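Local structure of superoxide dismutase (Leishmania major, 4F2N) at residues Glu34-Gly39 against Ala103-His108; Arg53-His58 against Phe110-Leu115; Ser64-Lys69 against Trp193-Tyr198; Glu83-Ala88 against Lys96-Gln101. The protein catalyses the dismutation of superoxide into oxygen and hydrogen peroxide, using a mononuclear iron centre. All blocks are in the same frame, centred on the assembly; numbering follows the deposited sequence.

Contact 1 (Glu34-Gly39 against Ala103-His108). With FE2 (Fe (II) ion), chain N.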
# COMPACT_ATOMS: atom_id res chain seq x y z
N GLU B 34 -4.30 23.30 -1.22
CA GLU B 34 -3.23 23.66 -2.16
C GLU B 34 -2.00 22.82 -1.88
O GLU B 34 -1.69 22.55 -0.71
CB GLU B 34 -2.80 25.12 -1.98
CG GLU B 34 -3.79 26.21 -2.34
CD GLU B 34 -3.14 27.58 -2.19
OE1 GLU B 34 -2.30 27.95 -3.06
OE2 GLU B 34 -3.47 28.30 -1.22
N LEU B 35 -1.29 22.40 -2.93
CA LEU B 35 0.02 21.76 -2.70
C LEU B 35 0.87 22.77 -1.93
O LEU B 35 0.96 23.94 -2.31
CB LEU B 35 0.75 21.45 -4.01
CG LEU B 35 0.79 20.11 -4.71
CD1 LEU B 35 1.86 20.22 -5.79
CD2 LEU B 35 1.12 18.94 -3.77
N PRO B 36 1.50 22.34 -0.83
CA PRO B 36 2.33 23.27 -0.05
C PRO B 36 3.62 23.68 -0.74
O PRO B 36 4.20 22.91 -1.53
CB PRO B 36 2.65 22.48 1.23
CG PRO B 36 2.58 21.05 0.80
CD PRO B 36 1.52 20.98 -0.27
N THR B 37 4.06 24.89 -0.44
CA THR B 37 5.35 25.39 -0.88
C THR B 37 6.43 24.63 -0.10
O THR B 37 6.38 24.59 1.12
CB THR B 37 5.44 26.92 -0.64
OG1 THR B 37 4.35 27.57 -1.30
CG2 THR B 37 6.76 27.49 -1.18
N LEU B 38 7.38 24.02 -0.79
CA LEU B 38 8.42 23.26 -0.11
C LEU B 38 9.52 24.17 0.45
O LEU B 38 9.83 25.20 -0.14
CB LEU B 38 9.02 22.20 -1.06
CG LEU B 38 8.06 21.12 -1.59
CD1 LEU B 38 8.78 20.21 -2.58
CD2 LEU B 38 7.46 20.27 -0.48
N GLY B 39 10.11 23.78 1.58
CA GLY B 39 11.22 24.55 2.17
C GLY B 39 12.45 24.72 1.27
O GLY B 39 13.41 25.39 1.64
N ALA B 103 -6.92 13.32 4.79
CA ALA B 103 -5.84 12.76 5.61
C ALA B 103 -4.55 12.62 4.80
O ALA B 103 -3.50 13.01 5.29
CB ALA B 103 -6.24 11.41 6.23
N GLN B 104 -4.60 12.08 3.58
CA GLN B 104 -3.37 12.01 2.77
C GLN B 104 -2.78 13.39 2.47
O GLN B 104 -1.54 13.54 2.43
CB GLN B 104 -3.58 11.22 1.46
CG GLN B 104 -3.70 9.70 1.69
CD GLN B 104 -2.38 9.07 2.17
OE1 GLN B 104 -2.02 9.16 3.35
NE2 GLN B 104 -1.67 8.42 1.25
N HIS B 105 -3.63 14.39 2.25
CA HIS B 105 -3.13 15.76 2.04
C HIS B 105 -2.38 16.24 3.27
O HIS B 105 -1.24 16.71 3.18
CB HIS B 105 -4.25 16.73 1.62
CG HIS B 105 -3.81 18.18 1.51
ND1 HIS B 105 -2.60 18.55 1.02
CD2 HIS B 105 -4.48 19.37 1.83
CE1 HIS B 105 -2.50 19.89 1.01
NE2 HIS B 105 -3.64 20.40 1.53
N PHE B 106 -3.00 16.07 4.42
CA PHE B 106 -2.37 16.45 5.67
C PHE B 106 -1.08 15.64 5.88
O PHE B 106 -0.02 16.21 6.22
CB PHE B 106 -3.34 16.23 6.86
CG PHE B 106 -2.66 16.35 8.20
CD1 PHE B 106 -2.57 17.59 8.84
CD2 PHE B 106 -2.07 15.24 8.81
CE1 PHE B 106 -1.89 17.72 10.07
CE2 PHE B 106 -1.39 15.35 10.03
CZ PHE B 106 -1.31 16.60 10.66
N ASN B 107 -1.16 14.32 5.68
CA ASN B 107 -0.01 13.45 6.00
C ASN B 107 1.20 13.85 5.17
O ASN B 107 2.30 13.95 5.71
CB ASN B 107 -0.32 11.96 5.77
CG ASN B 107 -1.37 11.44 6.71
OD1 ASN B 107 -1.61 12.02 7.79
ND2 ASN B 107 -2.00 10.35 6.33
N HIS B 108 0.98 14.11 3.88
CA HIS B 108 2.11 14.52 2.99
C HIS B 108 2.63 15.89 3.34
O HIS B 108 3.85 16.10 3.34
CB HIS B 108 1.73 14.45 1.49
CG HIS B 108 1.65 13.03 0.95
ND1 HIS B 108 0.53 12.26 1.08
CD2 HIS B 108 2.61 12.23 0.35
CE1 HIS B 108 0.75 11.05 0.57
NE2 HIS B 108 2.04 11.01 0.14
FE FE2 N . 3.14 9.28 -0.03
O HOH W 1 -4.17 23.17 1.88
O HOH W 2 1.51 8.14 1.05
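The imidazole of H105 meets the loop 34-39 with its edge. Its CE1 lies 3.3 Å from the backbone O of E34, which sits near the plane of the ring. The CD of P36 also comes to this edge, 4.4 Å from CE1 of H105. The ring reaches the loop because CG of H105 stands anti to the backbone N (chi1 175°), which carries the imidazole out from helix 96-113. At the same edge NE2 of H105 is 2.8 Å from a water in the ring plane. That water also accepts the backbone N-H of E34 at 3.1 Å. ND1 of H105 is hydrogen-bonded to H63 of helix 52-71, so both ring nitrogens have partners and the rotation of the ring is fixed.

H108 starts toward the loop but its ring turns away to the iron. NE2 binds the metal, and ND1 gives a bond of 2.8 Å to O of Q104, 161° at the hydrogen. This bond lies in the imidazole plane and holds the ring at the metal. Q104 O takes H108 ND1 and the helical N-H of H108 from opposite faces of its carbonyl plane. Q104 NE2 gives a hydrogen bond to the iron-bound water. A second-shell glutamine on the same helix as a histidine ligand is typical of the iron superoxide dismutase active site.

Contact 2 (Arg53-His58 against Phe110-Leu115). With FE2 (Fe (II) ion), chain N.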
# COMPACT_ATOMS: atom_id res chain seq x y z
N ARG B 53 13.75 12.78 -9.34
CA ARG B 53 12.59 12.07 -9.88
C ARG B 53 11.73 11.46 -8.77
O ARG B 53 10.50 11.52 -8.85
CB ARG B 53 12.98 11.03 -10.95
CG ARG B 53 11.81 10.20 -11.50
CD ARG B 53 10.73 11.09 -12.12
NE ARG B 53 9.86 10.37 -13.05
CZ ARG B 53 8.95 10.96 -13.81
NH1 ARG B 53 8.81 12.28 -13.78
NH2 ARG B 53 8.21 10.24 -14.65
N GLN B 54 12.34 10.91 -7.72
CA GLN B 54 11.54 10.36 -6.59
C GLN B 54 10.67 11.45 -5.97
O GLN B 54 9.48 11.23 -5.67
CB GLN B 54 12.45 9.74 -5.52
CG GLN B 54 11.77 9.27 -4.25
CD GLN B 54 10.92 8.02 -4.47
OE1 GLN B 54 11.39 6.89 -4.29
NE2 GLN B 54 9.67 8.23 -4.88
N LEU B 55 11.25 12.64 -5.78
CA LEU B 55 10.47 13.73 -5.17
C LEU B 55 9.41 14.25 -6.13
O LEU B 55 8.29 14.57 -5.71
CB LEU B 55 11.37 14.90 -4.72
CG LEU B 55 10.64 16.10 -4.10
CD1 LEU B 55 9.87 15.68 -2.85
CD2 LEU B 55 11.61 17.21 -3.77
N GLU B 56 9.76 14.33 -7.41
CA GLU B 56 8.83 14.82 -8.43
C GLU B 56 7.57 13.94 -8.49
O GLU B 56 6.43 14.45 -8.49
CB GLU B 56 9.49 14.89 -9.80
CG GLU B 56 8.54 15.34 -10.90
CD GLU B 56 9.17 15.42 -12.27
OE1 GLU B 56 10.13 14.67 -12.60
OE2 GLU B 56 8.66 16.24 -13.05
N LEU B 57 7.78 12.62 -8.54
CA LEU B 57 6.65 11.68 -8.53
C LEU B 57 5.83 11.91 -7.29
O LEU B 57 4.60 12.04 -7.34
CB LEU B 57 7.14 10.23 -8.53
CG LEU B 57 7.82 9.81 -9.84
CD1 LEU B 57 8.49 8.45 -9.67
CD2 LEU B 57 6.81 9.82 -11.00
N HIS B 58 6.50 11.97 -6.15
CA HIS B 58 5.78 11.92 -4.86
C HIS B 58 4.97 13.17 -4.63
O HIS B 58 3.80 13.12 -4.19
CB HIS B 58 6.79 11.75 -3.72
CG HIS B 58 6.17 11.16 -2.46
ND1 HIS B 58 6.91 10.74 -1.42
CD2 HIS B 58 4.83 10.91 -2.13
CE1 HIS B 58 6.08 10.24 -0.47
NE2 HIS B 58 4.82 10.35 -0.91
N PHE B 110 2.68 17.33 6.18
CA PHE B 110 3.42 17.22 7.43
C PHE B 110 4.78 16.60 7.15
O PHE B 110 5.80 17.10 7.63
CB PHE B 110 2.63 16.38 8.46
CG PHE B 110 3.27 16.40 9.82
CD1 PHE B 110 3.19 17.54 10.63
CD2 PHE B 110 3.96 15.29 10.29
CE1 PHE B 110 3.78 17.57 11.89
CE2 PHE B 110 4.57 15.32 11.55
CZ PHE B 110 4.48 16.45 12.35
N PHE B 111 4.79 15.54 6.33
CA PHE B 111 6.02 14.90 5.87
C PHE B 111 7.02 15.87 5.24
O PHE B 111 8.21 15.81 5.57
CB PHE B 111 5.66 13.80 4.85
CG PHE B 111 6.77 12.85 4.52
CD1 PHE B 111 7.58 12.28 5.52
CD2 PHE B 111 6.97 12.45 3.20
CE1 PHE B 111 8.58 11.37 5.20
CE2 PHE B 111 7.98 11.52 2.87
CZ PHE B 111 8.77 10.98 3.87
N TRP B 112 6.56 16.75 4.35
CA TRP B 112 7.49 17.71 3.73
C TRP B 112 8.10 18.64 4.74
O TRP B 112 9.27 19.00 4.61
CB TRP B 112 6.83 18.53 2.63
CG TRP B 112 6.15 17.69 1.58
CD1 TRP B 112 4.87 17.88 1.04
CD2 TRP B 112 6.67 16.49 0.91
NE1 TRP B 112 4.58 16.90 0.11
CE2 TRP B 112 5.62 16.04 -0.02
CE3 TRP B 112 7.85 15.77 0.99
CZ2 TRP B 112 5.78 14.92 -0.82
CZ3 TRP B 112 8.00 14.63 0.17
CH2 TRP B 112 6.99 14.22 -0.72
N LYS B 113 7.33 19.04 5.75
CA LYS B 113 7.85 19.91 6.83
C LYS B 113 8.90 19.21 7.69
O LYS B 113 9.76 19.89 8.28
CB LYS B 113 6.70 20.41 7.72
CG LYS B 113 5.69 21.29 7.02
CD LYS B 113 6.28 22.62 6.61
CE LYS B 113 6.15 23.64 7.72
NZ LYS B 113 6.70 24.94 7.21
N CYS B 114 8.85 17.87 7.74
CA CYS B 114 9.82 17.07 8.48
C CYS B 114 11.15 16.89 7.77
O CYS B 114 12.05 16.28 8.34
CB CYS B 114 9.27 15.68 8.73
SG CYS B 114 7.92 15.76 9.89
N LEU B 115 11.24 17.34 6.51
CA LEU B 115 12.42 17.07 5.69
C LEU B 115 13.08 18.32 5.15
O LEU B 115 12.41 19.34 4.90
CB LEU B 115 12.08 16.14 4.50
CG LEU B 115 11.24 14.88 4.81
CD1 LEU B 115 10.80 14.18 3.53
CD2 LEU B 115 12.10 13.96 5.68
FE FE2 N . 3.14 9.28 -0.03
O HOH W 2 1.51 8.14 1.05
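W112 turns the edge of its indole to one face of the H58 imidazole. CH2 of W112 stands 3.4 Å above the imidazole plane, nearer the edge of that ring than its centre. The pair is T-shaped: the planes are at 79° and the centroid of the H58 ring is 5.0 Å from that of the six-membered ring of W112. CB of H58 lies in the indole plane, at the same edge. F111 comes to the imidazole obliquely, with CE2 4.1 Å from CE1 of H58. One face of the F111 ring carries CD1 of L115, 3.8 Å above its centre.

H58 binds the iron through NE2, at 2.2 Å. CG of H58 is anti to the backbone N (chi1 -158°), which sends the ring across to helix 96-113. The two segments lie on the long helices 52-71 and 96-113 of the alpha-hairpin domain, and each of these helices supplies one histidine to the metal. W112 and F111 are therefore second-shell groups packed against a first-shell ligand.

Further along the indole rim, CZ3 of W112 touches CD1 of L55 at 3.7 Å. The leucine branch and the indole run alongside one another, pointing opposite ways. NE1 of W112 is hydrogen-bonded to H63, which gives the indole a polar tie to the same helix. Y59 of that helix pairs edge-to-face with W112, and F111 also touches Y208 of helix 205-212. Helix 52-71 reaches the dimer interface as well, where R53 NH2 forms a salt bridge with E202 of the second subunit.

Contact 3 (Ser64-Lys69 against Trp193-Tyr198). With FE2 (Fe (II) ion), chain N.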
# COMPACT_ATOMS: atom_id res chain seq x y z
N SER B 64 -0.14 15.88 -5.35
CA SER B 64 -0.99 16.73 -6.18
C SER B 64 -2.36 16.11 -6.46
O SER B 64 -3.37 16.81 -6.45
CB SER B 64 -0.29 17.08 -7.49
OG SER B 64 -1.11 17.97 -8.23
N ALA B 65 -2.40 14.80 -6.69
CA ALA B 65 -3.67 14.15 -6.97
C ALA B 65 -4.62 14.20 -5.77
O ALA B 65 -5.82 14.35 -5.95
CB ALA B 65 -3.46 12.70 -7.44
N TYR B 66 -4.08 14.04 -4.56
CA TYR B 66 -4.92 14.15 -3.34
C TYR B 66 -5.49 15.57 -3.19
O TYR B 66 -6.65 15.75 -2.82
CB TYR B 66 -4.09 13.82 -2.08
CG TYR B 66 -3.63 12.38 -2.01
CD1 TYR B 66 -4.56 11.33 -1.97
CD2 TYR B 66 -2.28 12.07 -1.94
CE1 TYR B 66 -4.16 10.00 -1.88
CE2 TYR B 66 -1.86 10.74 -1.86
CZ TYR B 66 -2.81 9.71 -1.82
OH TYR B 66 -2.38 8.41 -1.72
N VAL B 67 -4.67 16.57 -3.48
CA VAL B 67 -5.11 18.00 -3.40
C VAL B 67 -6.27 18.20 -4.39
O VAL B 67 -7.32 18.77 -4.06
CB VAL B 67 -3.93 18.97 -3.65
CG1 VAL B 67 -4.38 20.41 -3.95
CG2 VAL B 67 -2.96 18.92 -2.47
N ASP B 68 -6.07 17.71 -5.61
CA ASP B 68 -7.06 17.92 -6.68
C ASP B 68 -8.37 17.21 -6.37
O ASP B 68 -9.45 17.79 -6.53
CB ASP B 68 -6.50 17.48 -8.06
CG ASP B 68 -5.34 18.37 -8.55
OD1 ASP B 68 -5.04 19.42 -7.94
OD2 ASP B 68 -4.71 18.02 -9.57
N LYS B 69 -8.28 15.98 -5.88
CA LYS B 69 -9.49 15.21 -5.58
C LYS B 69 -10.25 15.82 -4.41
O LYS B 69 -11.48 15.99 -4.47
CB LYS B 69 -9.14 13.74 -5.33
CG LYS B 69 -10.33 12.83 -5.07
CD LYS B 69 -11.21 12.70 -6.28
CE LYS B 69 -12.30 11.68 -6.00
NZ LYS B 69 -12.86 11.20 -7.29
N TRP B 193 4.16 4.16 2.50
CA TRP B 193 3.62 3.72 1.21
C TRP B 193 4.78 3.41 0.33
O TRP B 193 5.80 4.13 0.36
CB TRP B 193 2.81 4.84 0.57
CG TRP B 193 1.40 5.01 1.15
CD1 TRP B 193 1.06 5.36 2.45
CD2 TRP B 193 0.16 4.95 0.41
NE1 TRP B 193 -0.32 5.46 2.58
CE2 TRP B 193 -0.92 5.23 1.37
CE3 TRP B 193 -0.17 4.67 -0.94
CZ2 TRP B 193 -2.27 5.22 0.99
CZ3 TRP B 193 -1.53 4.67 -1.31
CH2 TRP B 193 -2.55 4.95 -0.36
N GLU B 194 4.65 2.38 -0.52
CA GLU B 194 5.79 1.94 -1.34
C GLU B 194 6.24 3.02 -2.30
O GLU B 194 7.43 3.12 -2.62
CB GLU B 194 5.48 0.64 -2.10
CG GLU B 194 5.34 -0.56 -1.17
CD GLU B 194 5.02 -1.86 -1.91
OE1 GLU B 194 4.02 -1.90 -2.68
OE2 GLU B 194 5.76 -2.86 -1.66
N HIS B 195 5.30 3.86 -2.76
CA HIS B 195 5.68 4.98 -3.62
C HIS B 195 6.61 5.97 -2.97
O HIS B 195 7.27 6.74 -3.69
CB HIS B 195 4.44 5.71 -4.21
CG HIS B 195 3.68 6.54 -3.21
ND1 HIS B 195 2.36 6.31 -2.90
CD2 HIS B 195 4.07 7.66 -2.44
CE1 HIS B 195 1.94 7.22 -1.98
NE2 HIS B 195 2.99 8.04 -1.68
N ALA B 196 6.70 6.00 -1.63
CA ALA B 196 7.58 7.00 -0.99
C ALA B 196 9.04 6.70 -1.30
O ALA B 196 9.89 7.62 -1.35
CB ALA B 196 7.35 7.08 0.52
N TYR B 197 9.35 5.42 -1.52
CA TYR B 197 10.76 5.02 -1.64
C TYR B 197 11.06 4.13 -2.82
O TYR B 197 12.22 3.79 -3.02
CB TYR B 197 11.22 4.29 -0.36
CG TYR B 197 10.39 3.05 -0.02
CD1 TYR B 197 10.71 1.79 -0.56
CD2 TYR B 197 9.28 3.14 0.81
CE1 TYR B 197 9.92 0.66 -0.25
CE2 TYR B 197 8.51 2.03 1.12
CZ TYR B 197 8.82 0.80 0.57
OH TYR B 197 8.06 -0.30 0.87
N TYR B 198 10.05 3.72 -3.60
CA TYR B 198 10.31 2.66 -4.59
C TYR B 198 11.22 3.09 -5.74
O TYR B 198 11.94 2.27 -6.31
CB TYR B 198 9.03 2.02 -5.16
CG TYR B 198 9.19 0.52 -5.37
CD1 TYR B 198 9.03 -0.36 -4.31
CD2 TYR B 198 9.55 -0.00 -6.61
CE1 TYR B 198 9.18 -1.74 -4.48
CE2 TYR B 198 9.74 -1.37 -6.80
CZ TYR B 198 9.54 -2.23 -5.73
OH TYR B 198 9.70 -3.60 -5.90
FE FE2 N . 3.14 9.28 -0.03
O HOH W 2 1.51 8.14 1.05
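The hydroxyl of Y66 lies over one face of the W193 indole, and it takes a hydrogen bond from NE2 of Q104 on helix 96-113. Its nearest indole atom is CH2 of W193, 3.7 Å from OH; CZ3 of W193 follows at 3.9 Å. The phenol comes in from helix 52-71, and the indole reaches out to meet it from the loop after strand 185-191. CG of Y66 is anti to the carbonyl carbon (chi1 -66°), and this directs the phenol toward the metal site. The same OH is 4.5 Å from CE1 of H195, an oblique and loose approach.

H195 binds the iron through NE2, at 2.1 Å. Its chi1 of 73° puts CG between the backbone N and the carbonyl carbon. In this position one face of the imidazole is covered by CB of W193, 3.6 Å above the plane. The iron-bound water lies over the W193 indole, closer to the margin of the ring than to its middle and on the same side as the Y66 hydroxyl. W193 thus forms one wall beside the metal. Its NE1 is hydrogen-bonded to O of N175, which fixes the rotation of the indole.

The loop also meets the second subunit. ND1 of H195 is hydrogen-bonded to E194 of that chain, and E194 OE2 bonds H195 of that chain in return. A second-shell tyrosine by the metal and a reciprocal glutamate-histidine bridge across the dimer are characteristic of the iron and manganese superoxide dismutase active site.

Contact 4 (Glu83-Ala88 against Lys96-Gln101)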
# COMPACT_ATOMS: atom_id res chain seq x y z
N GLU B 83 -7.35 19.55 8.97
CA GLU B 83 -7.60 18.69 10.13
C GLU B 83 -9.07 18.67 10.56
O GLU B 83 -9.60 17.66 11.03
CB GLU B 83 -6.75 19.16 11.29
CG GLU B 83 -5.31 18.76 11.10
CD GLU B 83 -4.37 19.52 12.01
OE1 GLU B 83 -4.38 19.21 13.21
OE2 GLU B 83 -3.62 20.40 11.50
N GLU B 84 -9.75 19.79 10.39
CA GLU B 84 -11.18 19.82 10.68
C GLU B 84 -11.93 18.84 9.76
O GLU B 84 -12.85 18.13 10.19
CB GLU B 84 -11.71 21.25 10.56
CG GLU B 84 -13.17 21.39 10.91
CD GLU B 84 -13.56 22.81 11.32
OE1 GLU B 84 -12.68 23.64 11.68
OE2 GLU B 84 -14.77 23.09 11.30
N ILE B 85 -11.54 18.78 8.49
CA ILE B 85 -12.18 17.82 7.57
C ILE B 85 -11.91 16.36 8.02
O ILE B 85 -12.82 15.53 8.08
CB ILE B 85 -11.74 18.04 6.10
CG1 ILE B 85 -12.00 19.49 5.64
CG2 ILE B 85 -12.43 17.03 5.18
CD1 ILE B 85 -11.50 19.81 4.24
N ILE B 86 -10.66 16.07 8.38
CA ILE B 86 -10.26 14.76 8.89
C ILE B 86 -11.12 14.38 10.08
O ILE B 86 -11.71 13.28 10.11
CB ILE B 86 -8.76 14.78 9.27
CG1 ILE B 86 -7.91 15.10 8.02
CG2 ILE B 86 -8.31 13.45 9.89
CD1 ILE B 86 -6.45 15.19 8.32
N LEU B 87 -11.22 15.29 11.06
CA LEU B 87 -11.94 14.99 12.28
C LEU B 87 -13.45 14.83 12.06
O LEU B 87 -14.09 14.06 12.77
CB LEU B 87 -11.65 16.04 13.36
CG LEU B 87 -10.19 16.01 13.89
CD1 LEU B 87 -9.99 17.14 14.90
CD2 LEU B 87 -9.81 14.66 14.50
N ALA B 88 -14.01 15.54 11.08
CA ALA B 88 -15.44 15.46 10.77
C ALA B 88 -15.79 14.22 9.94
O ALA B 88 -16.95 13.80 9.91
CB ALA B 88 -15.87 16.72 10.05
N LYS B 96 -15.74 8.10 3.59
CA LYS B 96 -14.39 7.48 3.47
C LYS B 96 -13.55 8.11 2.35
O LYS B 96 -12.33 8.30 2.50
CB LYS B 96 -14.48 5.95 3.29
CG LYS B 96 -13.16 5.23 3.59
CD LYS B 96 -12.63 5.55 5.00
CE LYS B 96 -11.19 5.08 5.22
NZ LYS B 96 -11.10 3.59 5.27
N VAL B 97 -14.19 8.41 1.23
CA VAL B 97 -13.45 8.95 0.10
C VAL B 97 -12.85 10.31 0.47
O VAL B 97 -11.65 10.53 0.29
CB VAL B 97 -14.33 9.02 -1.18
CG1 VAL B 97 -13.62 9.77 -2.29
CG2 VAL B 97 -14.66 7.60 -1.64
N MET B 98 -13.67 11.19 1.03
CA MET B 98 -13.13 12.48 1.45
C MET B 98 -12.12 12.34 2.59
O MET B 98 -11.09 13.03 2.60
CB MET B 98 -14.25 13.44 1.85
CG MET B 98 -13.70 14.78 2.31
SD MET B 98 -14.90 16.13 2.11
CE MET B 98 -16.33 15.51 3.03
N PHE B 99 -12.40 11.47 3.55
CA PHE B 99 -11.44 11.25 4.65
C PHE B 99 -10.06 10.92 4.08
O PHE B 99 -9.06 11.53 4.45
CB PHE B 99 -11.90 10.13 5.62
CG PHE B 99 -10.83 9.73 6.60
CD1 PHE B 99 -10.66 10.45 7.78
CD2 PHE B 99 -9.94 8.69 6.31
CE1 PHE B 99 -9.68 10.11 8.69
CE2 PHE B 99 -8.93 8.37 7.20
CZ PHE B 99 -8.80 9.09 8.39
N ASN B 100 -10.02 9.96 3.16
CA ASN B 100 -8.77 9.50 2.61
C ASN B 100 -8.00 10.63 1.91
O ASN B 100 -6.79 10.72 2.07
CB ASN B 100 -8.98 8.31 1.65
CG ASN B 100 -9.29 7.01 2.39
OD1 ASN B 100 -8.97 6.83 3.56
ND2 ASN B 100 -9.90 6.06 1.66
N GLN B 101 -8.69 11.48 1.14
CA GLN B 101 -7.96 12.55 0.42
C GLN B 101 -7.48 13.61 1.42
O GLN B 101 -6.36 14.12 1.31
CB GLN B 101 -8.82 13.20 -0.66
CG GLN B 101 -9.43 12.22 -1.66
CD GLN B 101 -8.39 11.44 -2.44
OE1 GLN B 101 -7.55 12.01 -3.15
NE2 GLN B 101 -8.42 10.15 -2.29
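Two successive helices of the alpha-hairpin domain, 82-89 and 96-113, pack here through four apolar side chains. The backbones come close: the CA atoms of I86 and F99 are 5.6 Å apart. I86 sends its CG2 branch to the F99 ring and touches CE1 of F99 at 3.8 Å. The methyl approaches obliquely. The edge of the same ring faces the I86 backbone, whose O lies in the ring plane, 3.8 Å from CD1 of F99. I86 thus meets the phenyl with a methyl and a carbonyl.

One residue earlier, I85 points toward helix 96-113. Its CG2 is 3.9 Å from CG of M98 and 4.0 Å from SD of M98. The M98 side chain lies roughly perpendicular to that of I85. M98 runs out from its helix with CG anti to the backbone N (chi1 179°), and the thioether bends at chi3 (56°). This lays the CG and SD part of the chain against the isoleucine methyl.

No hydrogen bond joins the two segments, so side-chain burial carries the contact. A102, one turn on, also lies against I85 and I86. F106, further along the same helix, also touches I86. M98 also touches L70 of helix 52-71. The arrangement is a short helix packed by apolar side chains onto the start of a long one, within the N-terminal helical domain of an iron/manganese superoxide dismutase.

How the contacts relate
Contacts 1, 2 and 3 surround one iron, and each holds one of its histidine ligands; D191 completes the protein ligands. Contacts 2, 3 and 4 are buried. Contact 1 is partly buried, since its loop side reaches the surface. Helix 96-113 serves contacts 1, 2 and 4, and helix 52-71 serves contacts 2 and 3. Contact 3 alone joins the alpha-hairpin domain to the C-terminal domain. Near the metal the chemistry is of rings, waters and second-shell hydrogen bonds. Contact 4 is held by apolar side chains, with no hydrogen bond across its segments, and has no metal ligand. Its centre is about 21 Å from that of contact 2, but it touches contacts 1 and 3.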